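PDB 5KBP: glycosyl hydrolase, family 38 from Enterococcus faecalis, which probably hydrolyses alpha-mannosidic linkages as a metal-dependent alpha-mannosidase of glycoside hydrolase family 38. Local coordinates for residues Ile98-Val104 and Asp690-Glu694; Ala460-Arg464 and Thr491-Ser495; Gln713-Val719 and Asn732-Tyr738. All coordinates share one frame; numbering follows the deposited sequence.

From the N terminus, the chain first passes through 98-104, at the start of helix 100-117, and this segment waits 585 residues for its partner. Contact 2 is nested in that long loop: 460-464 meets 491-495 after 26 residues, most of them in the hairpin of strands 463-475 and 483-499. When 690-694 arrives, contact 1 closes and ties the N-terminal family 38 region to the C-terminal one. Contact 3 follows in series across 12 residues, joining strand 713-714 to 737-740 and both to the sheet of 718-722 and 727-732. Contacts 1 and 3 touch through backbone bonds of Asp690, whereas the centre of contact 2 lies about 36 Å from that of contact 1.

Contact 1: residues Ile98-Val104 and Asp690-Glu694; sequences ISSESNV and DSIYE
Ser100 turns OG beside its own backbone N, which brings that oxygen to Tyr693 N, while the first torsion of Tyr693 (chi1 -65°) lays its ring under Ser100 CB. The CH-pi contact is nearly central: Ser100 CB lies 3.5 Å from the Tyr693 ring centroid and 10° off the normal. At the root of the same side chain, Tyr693 N donates to Ser100 OG over 3.1 Å. The far end is held by Tyr693 OH donating to Glu101 OE2 at 2.7 Å; the oxygen sits at the ring edge, near its plane, while the hydroxyl meets the carboxylate from above its plane, the two planes being 89° apart. Val104 CG2 adds apolar packing, 3.7 Å from Tyr693 CE2. Ile692 reaches the helix start with CD1, 3.3 Å from Ile98 O and 3.7 Å from Asn103 ND2. Ser99 is the N-cap, its OG accepting from Ser102 N and also bonded to Glu318. Glu101 OE1 forms salt bridges with Arg105 and Arg846. The first turn of helix 100-117 thus meets the loop between strands 686-690 and 695-699, with helix 304-332, Met139 of helix 136-141 and strand 829-836 packed around them.

Contact 2: residues Ala460-Arg464 and Thr491-Ser495; sequences AVASR and TVELS
Arg464 and Glu493 leave the sheet on the same face, travel alongside one another and meet in a side-on salt bridge in which two nitrogens grip a single oxygen. Arg464 NE lies 2.9 Å and Arg464 NH2 2.8 Å from Glu493 OE1. The oxygen is near the guanidinium plane at its edge, but the carboxylate is turned 58° against that plane; NE meets OE1 nearly along its C-O axis, and NH2 comes from above the carboxylate. Arg464 is extended from CA to CD, and the turn at chi3 (69°) swings NE and NH2 toward OE1. The backbones beneath are joined by Glu493 N to Arg464 O at 3.0 Å, with a weak return bond from Arg464 N to Glu493 O. The tight part is the buried face bearing Ser463 and Leu494, where Ser463 CB is 3.6 Å from Leu494 CD2 and 3.8 Å from Val492 CG1. By contrast, Arg464 is partly exposed, and so is the Val461 and Ala462 end, where packing thins: Val461 CG1 stands 4.5 Å from Leu494 CD2. With OE1 taking two donors from one cation, an ionised Glu493 is probably favoured, and the salt bridge adds a polar link between strands 463-475 and 483-499.

Contact 3: residues Gln713-Val719 and Asn732-Tyr738; sequences QHQQAFV and NEGLNEY
Gln715 NE2 donates to Leu735 O across 2.7 Å, the shortest hydrogen bond of this contact. The nitrogen lies almost in line with the carbonyl, yet the bond is bent at the hydrogen (141°), and the oxygen is tilted from the amide plane of Gln715. The long side chain gets there because CG sits between the backbone N and the carbonyl carbon (chi1 72°) and the rest runs out extended. The same residue is gripped through its backbone: Gln715 N donates to Asn736 O at 3.0 Å, while Asn736 ND2 returns a bond to Gln715 O at 3.1 Å. The ND2 of Asn732 is also close to Gln715 NE2, but both are donors and no bond joins them. Asn732 instead uses OD1 to accept from Leu735 N, an Asx motif consistent with holding the turn that presents the Leu735 carbonyl, and its own N donates to Ala717 O.

Toward the other end, Gln713 and Tyr738 form an antiparallel hydrogen-bonded pair, with Gln713 N to Tyr738 O at 3.0 Å and almost straight at 178°. His714 and Glu737 make the following non-hydrogen-bonded pair. The Tyr738 ring is packed by Val719 CG2 over one face, 4.0 Å from its centroid, and by Gln715 CB, 3.4 Å from Tyr738 CD1; His714 O lies at its edge. Its hydroxyl finds partners in His687 and Arg698.

Strand 713-714 and strand 737-740 here belong to one antiparallel sheet, in which 737-740 also pairs with 745-753. Strands 718-722 and 727-732 belong to another, where 718-722 neighbours 686-690. The contact therefore bridges two sheets of the C-terminal region, with Leu735 packed against strands 745-753 and 772-783.

Contact 1: residues Ile98-Val104 and Asp690-Glu694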
loop_
_atom_site.group_PDB
_atom_site.type_symbol
_atom_site.label_atom_id
_atom_site.label_comp_id
_atom_site.label_asym_id
_atom_site.label_seq_id
_atom_site.Cartn_x
_atom_site.Cartn_y
_atom_site.Cartn_z
ATOM N N ILE A 98 -5.175 19.993 3.720
ATOM C CA ILE A 98 -6.321 19.095 3.742
ATOM C C ILE A 98 -7.593 19.933 3.701
ATOM O O ILE A 98 -7.598 21.119 4.042
ATOM C CB ILE A 98 -6.321 18.154 4.964
ATOM C CG1 ILE A 98 -6.619 18.924 6.249
ATOM C CG2 ILE A 98 -4.990 17.430 5.074
ATOM C CD1 ILE A 98 -6.769 18.029 7.460
ATOM N N SER A 99 -8.680 19.296 3.275
ATOM C CA SER A 99 -9.929 20.010 3.053
ATOM C C SER A 99 -10.496 20.543 4.365
ATOM O O SER A 99 -10.084 20.155 5.462
ATOM C CB SER A 99 -10.956 19.102 2.373
ATOM O OG SER A 99 -11.327 18.026 3.217
ATOM N N SER A 100 -11.461 21.457 4.232
ATOM C CA SER A 100 -12.116 22.032 5.401
ATOM C C SER A 100 -12.800 20.954 6.232
ATOM O O SER A 100 -12.672 20.927 7.462
ATOM C CB SER A 100 -13.126 23.094 4.961
ATOM O OG SER A 100 -12.488 24.154 4.273
ATOM N N GLU A 101 -13.530 20.053 5.573
ATOM C CA GLU A 101 -14.209 18.982 6.293
ATOM C C GLU A 101 -13.216 18.009 6.913
ATOM O O GLU A 101 -13.446 17.509 8.019
ATOM C CB GLU A 101 -15.170 18.247 5.360
ATOM C CG GLU A 101 -16.462 18.998 5.101
ATOM C CD GLU A 101 -17.299 19.154 6.355
ATOM O OE1 GLU A 101 -17.330 18.210 7.173
ATOM O OE2 GLU A 101 -17.923 20.222 6.525
ATOM N N SER A 102 -12.109 17.727 6.220
ATOM C CA SER A 102 -11.115 16.802 6.761
ATOM C C SER A 102 -10.563 17.297 8.093
ATOM O O SER A 102 -10.263 16.495 8.985
ATOM C CB SER A 102 -9.983 16.598 5.757
ATOM O OG SER A 102 -10.444 15.912 4.608
ATOM N N ASN A 103 -10.423 18.616 8.246
ATOM C CA ASN A 103 -10.029 19.169 9.536
ATOM C C ASN A 103 -11.088 18.901 10.594
ATOM O O ASN A 103 -10.761 18.629 11.756
ATOM C CB ASN A 103 -9.769 20.669 9.405
ATOM C CG ASN A 103 -8.461 20.971 8.703
ATOM O OD1 ASN A 103 -7.385 20.778 9.270
ATOM N ND2 ASN A 103 -8.544 21.455 7.470
ATOM N N VAL A 104 -12.365 18.972 10.214
ATOM C CA VAL A 104 -13.445 18.720 11.162
ATOM C C VAL A 104 -13.557 17.232 11.471
ATOM O O VAL A 104 -13.748 16.840 12.629
ATOM C CB VAL A 104 -14.767 19.297 10.620
ATOM C CG1 VAL A 104 -15.957 18.694 11.347
ATOM C CG2 VAL A 104 -14.774 20.816 10.750
ATOM N N ASP A 690 -8.829 30.741 -1.302
ATOM C CA ASP A 690 -9.657 29.802 -0.561
ATOM C C ASP A 690 -8.824 29.098 0.502
ATOM O O ASP A 690 -7.783 28.508 0.199
ATOM C CB ASP A 690 -10.278 28.778 -1.508
ATOM C CG ASP A 690 -11.344 27.934 -0.836
ATOM O OD1 ASP A 690 -12.098 28.480 -0.007
ATOM O OD2 ASP A 690 -11.428 26.726 -1.137
ATOM N N SER A 691 -9.281 29.166 1.750
ATOM C CA SER A 691 -8.599 28.485 2.844
ATOM C C SER A 691 -9.534 27.480 3.504
ATOM O O SER A 691 -10.282 26.778 2.818
ATOM C CB SER A 691 -8.081 29.495 3.869
ATOM O OG SER A 691 -7.234 28.867 4.815
ATOM N N ILE A 692 -9.506 27.408 4.830
ATOM C CA ILE A 692 -10.313 26.456 5.584
ATOM C C ILE A 692 -11.520 27.203 6.135
ATOM O O ILE A 692 -11.400 27.972 7.094
ATOM C CB ILE A 692 -9.504 25.793 6.704
ATOM C CG1 ILE A 692 -8.257 25.128 6.120
ATOM C CG2 ILE A 692 -10.363 24.784 7.453
ATOM C CD1 ILE A 692 -8.560 24.154 5.004
ATOM N N TYR A 693 -12.686 26.966 5.529
ATOM C CA TYR A 693 -13.931 27.634 5.912
ATOM C C TYR A 693 -13.769 29.152 5.898
ATOM O O TYR A 693 -14.305 29.863 6.751
ATOM C CB TYR A 693 -14.417 27.162 7.284
ATOM C CG TYR A 693 -14.820 25.706 7.352
ATOM C CD1 TYR A 693 -15.924 25.237 6.654
ATOM C CD2 TYR A 693 -14.111 24.808 8.137
ATOM C CE1 TYR A 693 -16.300 23.909 6.721
ATOM C CE2 TYR A 693 -14.481 23.477 8.213
ATOM C CZ TYR A 693 -15.576 23.033 7.502
ATOM O OH TYR A 693 -15.949 21.710 7.572
ATOM N N GLU A 694 -13.027 29.655 4.913
ATOM C CA GLU A 694 -12.634 31.056 4.937
ATOM C C GLU A 694 -12.088 31.463 3.578
ATOM O O GLU A 694 -11.321 30.718 2.962
ATOM C CB GLU A 694 -11.578 31.295 6.029
ATOM C CG GLU A 694 -10.830 32.607 5.927
ATOM C CD GLU A 694 -9.723 32.711 6.959
ATOM O OE1 GLU A 694 -9.603 33.774 7.601
ATOM O OE2 GLU A 694 -8.980 31.723 7.132
#

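Contact 2: residues Ala460-Arg464 and Thr491-Ser495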
loop_
_atom_site.group_PDB
_atom_site.type_symbol
_atom_site.label_atom_id
_atom_site.label_comp_id
_atom_site.label_asym_id
_atom_site.label_seq_id
_atom_site.Cartn_x
_atom_site.Cartn_y
_atom_site.Cartn_z
ATOM N N ALA A 460 -39.237 15.898 -25.644
ATOM C CA ALA A 460 -37.887 15.571 -26.077
ATOM C C ALA A 460 -36.887 16.591 -25.552
ATOM O O ALA A 460 -37.121 17.802 -25.604
ATOM C CB ALA A 460 -37.820 15.508 -27.602
ATOM N N VAL A 461 -35.763 16.093 -25.042
ATOM C CA VAL A 461 -34.678 16.927 -24.539
ATOM C C VAL A 461 -33.553 16.930 -25.563
ATOM O O VAL A 461 -33.216 15.886 -26.135
ATOM C CB VAL A 461 -34.180 16.425 -23.170
ATOM C CG1 VAL A 461 -33.117 17.361 -22.608
ATOM C CG2 VAL A 461 -35.345 16.287 -22.202
ATOM N N ALA A 462 -32.976 18.106 -25.802
ATOM C CA ALA A 462 -31.886 18.222 -26.759
ATOM C C ALA A 462 -30.672 17.429 -26.288
ATOM O O ALA A 462 -30.296 17.476 -25.113
ATOM C CB ALA A 462 -31.509 19.689 -26.962
ATOM N N SER A 463 -30.061 16.693 -27.212
ATOM C CA SER A 463 -28.927 15.842 -26.877
ATOM C C SER A 463 -28.128 15.560 -28.144
ATOM O O SER A 463 -28.456 16.036 -29.234
ATOM C CB SER A 463 -29.390 14.540 -26.218
ATOM O OG SER A 463 -30.041 13.701 -27.155
ATOM N N ARG A 464 -27.067 14.771 -27.983
ATOM C CA ARG A 464 -26.220 14.355 -29.092
ATOM C C ARG A 464 -25.596 13.014 -28.742
ATOM O O ARG A 464 -25.066 12.846 -27.639
ATOM C CB ARG A 464 -25.128 15.392 -29.383
ATOM C CG ARG A 464 -24.204 15.014 -30.532
ATOM C CD ARG A 464 -23.153 16.085 -30.786
ATOM N NE ARG A 464 -22.171 16.168 -29.707
ATOM C CZ ARG A 464 -21.004 15.530 -29.711
ATOM N NH1 ARG A 464 -20.671 14.762 -30.739
ATOM N NH2 ARG A 464 -20.170 15.661 -28.689
ATOM N N THR A 491 -23.415 6.597 -25.426
ATOM C CA THR A 491 -22.954 7.749 -24.656
ATOM C C THR A 491 -23.704 8.981 -25.148
ATOM O O THR A 491 -23.495 9.431 -26.280
ATOM C CB THR A 491 -21.444 7.923 -24.795
ATOM O OG1 THR A 491 -20.778 6.774 -24.252
ATOM C CG2 THR A 491 -20.982 9.164 -24.061
ATOM N N VAL A 492 -24.575 9.521 -24.299
ATOM C CA VAL A 492 -25.449 10.634 -24.653
ATOM C C VAL A 492 -24.950 11.892 -23.958
ATOM O O VAL A 492 -24.521 11.848 -22.799
ATOM C CB VAL A 492 -26.913 10.334 -24.273
ATOM C CG1 VAL A 492 -27.829 11.453 -24.740
ATOM C CG2 VAL A 492 -27.348 9.000 -24.863
ATOM N N GLU A 493 -25.009 13.016 -24.668
ATOM C CA GLU A 493 -24.529 14.299 -24.172
ATOM C C GLU A 493 -25.725 15.198 -23.886
ATOM O O GLU A 493 -26.545 15.444 -24.777
ATOM C CB GLU A 493 -23.590 14.951 -25.186
ATOM C CG GLU A 493 -22.734 16.071 -24.625
ATOM C CD GLU A 493 -21.716 16.580 -25.627
ATOM O OE1 GLU A 493 -22.036 16.623 -26.834
ATOM O OE2 GLU A 493 -20.593 16.929 -25.209
ATOM N N LEU A 494 -25.823 15.685 -22.651
ATOM C CA LEU A 494 -26.907 16.563 -22.238
ATOM C C LEU A 494 -26.354 17.915 -21.809
ATOM O O LEU A 494 -25.225 18.017 -21.318
ATOM C CB LEU A 494 -27.720 15.951 -21.086
ATOM C CG LEU A 494 -28.507 14.669 -21.373
ATOM C CD1 LEU A 494 -29.334 14.270 -20.162
ATOM C CD2 LEU A 494 -29.397 14.846 -22.591
ATOM N N SER A 495 -27.163 18.954 -21.998
ATOM C CA SER A 495 -26.823 20.318 -21.598
ATOM C C SER A 495 -27.698 20.682 -20.402
ATOM O O SER A 495 -28.870 21.031 -20.562
ATOM C CB SER A 495 -27.020 21.294 -22.754
ATOM O OG SER A 495 -26.706 22.620 -22.363
#

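Contact 3: residues Gln713-Val719 and Asn732-Tyr738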
loop_
_atom_site.group_PDB
_atom_site.type_symbol
_atom_site.label_atom_id
_atom_site.label_comp_id
_atom_site.label_asym_id
_atom_site.label_seq_id
_atom_site.Cartn_x
_atom_site.Cartn_y
_atom_site.Cartn_z
ATOM N N GLN A 713 2.221 30.864 -1.339
ATOM C CA GLN A 713 1.099 30.791 -0.419
ATOM C C GLN A 713 0.294 29.523 -0.670
ATOM O O GLN A 713 0.328 28.945 -1.761
ATOM C CB GLN A 713 0.191 32.020 -0.556
ATOM C CG GLN A 713 0.835 33.324 -0.130
ATOM C CD GLN A 713 1.027 33.412 1.370
ATOM O OE1 GLN A 713 0.342 32.737 2.138
ATOM N NE2 GLN A 713 1.965 34.250 1.796
ATOM N N HIS A 714 -0.441 29.099 0.355
ATOM C CA HIS A 714 -1.312 27.937 0.257
ATOM C C HIS A 714 -2.686 28.356 -0.248
ATOM O O HIS A 714 -3.215 29.399 0.143
ATOM C CB HIS A 714 -1.458 27.246 1.615
ATOM C CG HIS A 714 -0.157 26.872 2.253
ATOM N ND1 HIS A 714 0.610 27.770 2.963
ATOM C CD2 HIS A 714 0.507 25.692 2.297
ATOM C CE1 HIS A 714 1.693 27.161 3.414
ATOM N NE2 HIS A 714 1.655 25.900 3.023
ATOM N N GLN A 715 -3.264 27.533 -1.118
ATOM C CA GLN A 715 -4.629 27.729 -1.574
ATOM C C GLN A 715 -5.358 26.394 -1.562
ATOM O O GLN A 715 -4.747 25.327 -1.647
ATOM C CB GLN A 715 -4.694 28.337 -2.982
ATOM C CG GLN A 715 -4.303 27.381 -4.098
ATOM C CD GLN A 715 -4.546 27.961 -5.478
ATOM O OE1 GLN A 715 -5.320 28.905 -5.638
ATOM N NE2 GLN A 715 -3.881 27.402 -6.482
ATOM N N GLN A 716 -6.681 26.471 -1.447
ATOM C CA GLN A 716 -7.521 25.285 -1.521
ATOM C C GLN A 716 -8.119 25.154 -2.915
ATOM O O GLN A 716 -7.545 24.489 -3.783
ATOM C CB GLN A 716 -8.627 25.340 -0.464
ATOM C CG GLN A 716 -8.199 24.862 0.916
ATOM C CD GLN A 716 -8.286 23.354 1.066
ATOM O OE1 GLN A 716 -9.301 22.745 0.731
ATOM N NE2 GLN A 716 -7.218 22.746 1.570
ATOM N N ALA A 717 -9.261 25.799 -3.142
ATOM C CA ALA A 717 -9.994 25.638 -4.390
ATOM C C ALA A 717 -9.748 26.752 -5.397
ATOM O O ALA A 717 -9.910 26.519 -6.599
ATOM C CB ALA A 717 -11.498 25.538 -4.112
ATOM N N PHE A 718 -9.358 27.947 -4.957
ATOM C CA PHE A 718 -9.240 29.067 -5.883
ATOM C C PHE A 718 -8.349 30.151 -5.291
ATOM O O PHE A 718 -7.973 30.114 -4.118
ATOM C CB PHE A 718 -10.618 29.641 -6.233
ATOM C CG PHE A 718 -11.417 30.074 -5.036
ATOM C CD1 PHE A 718 -11.226 31.327 -4.475
ATOM C CD2 PHE A 718 -12.362 29.232 -4.472
ATOM C CE1 PHE A 718 -11.955 31.729 -3.373
ATOM C CE2 PHE A 718 -13.097 29.630 -3.371
ATOM C CZ PHE A 718 -12.892 30.881 -2.821
ATOM N N VAL A 719 -8.024 31.127 -6.139
ATOM C CA VAL A 719 -7.340 32.356 -5.750
ATOM C C VAL A 719 -7.883 33.476 -6.631
ATOM O O VAL A 719 -8.153 33.266 -7.819
ATOM C CB VAL A 719 -5.807 32.225 -5.877
ATOM C CG1 VAL A 719 -5.419 31.781 -7.278
ATOM C CG2 VAL A 719 -5.127 33.535 -5.525
ATOM N N ASN A 732 -8.739 25.379 -9.227
ATOM C CA ASN A 732 -7.847 24.261 -9.501
ATOM C C ASN A 732 -8.337 23.028 -8.753
ATOM O O ASN A 732 -9.250 23.097 -7.928
ATOM C CB ASN A 732 -6.408 24.595 -9.094
ATOM C CG ASN A 732 -6.233 24.672 -7.587
ATOM O OD1 ASN A 732 -5.886 23.683 -6.942
ATOM N ND2 ASN A 732 -6.479 25.848 -7.019
ATOM N N GLU A 733 -7.703 21.894 -9.054
ATOM C CA GLU A 733 -7.951 20.626 -8.366
ATOM C C GLU A 733 -6.602 20.058 -7.939
ATOM O O GLU A 733 -5.915 19.411 -8.735
ATOM C CB GLU A 733 -8.703 19.642 -9.257
ATOM C CG GLU A 733 -10.071 20.114 -9.710
ATOM C CD GLU A 733 -10.805 19.060 -10.510
ATOM O OE1 GLU A 733 -10.362 17.893 -10.498
ATOM O OE2 GLU A 733 -11.822 19.395 -11.152
ATOM N N GLY A 734 -6.223 20.297 -6.687
ATOM C CA GLY A 734 -4.986 19.757 -6.162
ATOM C C GLY A 734 -3.742 20.551 -6.487
ATOM O O GLY A 734 -2.635 20.077 -6.208
ATOM N N LEU A 735 -3.883 21.741 -7.071
ATOM C CA LEU A 735 -2.745 22.613 -7.363
ATOM C C LEU A 735 -2.715 23.681 -6.273
ATOM O O LEU A 735 -3.188 24.803 -6.443
ATOM C CB LEU A 735 -2.868 23.212 -8.760
ATOM C CG LEU A 735 -3.388 22.278 -9.858
ATOM C CD1 LEU A 735 -3.448 23.003 -11.197
ATOM C CD2 LEU A 735 -2.539 21.017 -9.960
ATOM N N ASN A 736 -2.137 23.311 -5.132
ATOM C CA ASN A 736 -2.324 24.045 -3.888
ATOM C C ASN A 736 -1.261 25.106 -3.625
ATOM O O ASN A 736 -1.348 25.798 -2.605
ATOM C CB ASN A 736 -2.374 23.062 -2.713
ATOM C CG ASN A 736 -3.491 22.047 -2.854
ATOM O OD1 ASN A 736 -3.253 20.840 -2.868
ATOM N ND2 ASN A 736 -4.721 22.534 -2.967
ATOM N N GLU A 737 -0.270 25.260 -4.499
ATOM C CA GLU A 737 0.726 26.316 -4.364
ATOM C C GLU A 737 0.489 27.377 -5.428
ATOM O O GLU A 737 0.340 27.054 -6.612
ATOM C CB GLU A 737 2.152 25.772 -4.486
ATOM C CG GLU A 737 3.215 26.805 -4.134
ATOM C CD GLU A 737 4.612 26.363 -4.511
ATOM O OE1 GLU A 737 5.074 26.721 -5.614
ATOM O OE2 GLU A 737 5.247 25.653 -3.706
ATOM N N TYR A 738 0.465 28.640 -5.005
ATOM C CA TYR A 738 0.307 29.760 -5.918
ATOM C C TYR A 738 1.177 30.913 -5.443
ATOM O O TYR A 738 1.706 30.908 -4.327
ATOM C CB TYR A 738 -1.158 30.208 -6.020
ATOM C CG TYR A 738 -1.627 31.031 -4.841
ATOM C CD1 TYR A 738 -2.071 30.418 -3.678
ATOM C CD2 TYR A 738 -1.627 32.420 -4.889
ATOM C CE1 TYR A 738 -2.502 31.161 -2.598
ATOM C CE2 TYR A 738 -2.051 33.172 -3.811
ATOM C CZ TYR A 738 -2.489 32.537 -2.668
ATOM O OH TYR A 738 -2.915 33.281 -1.593
#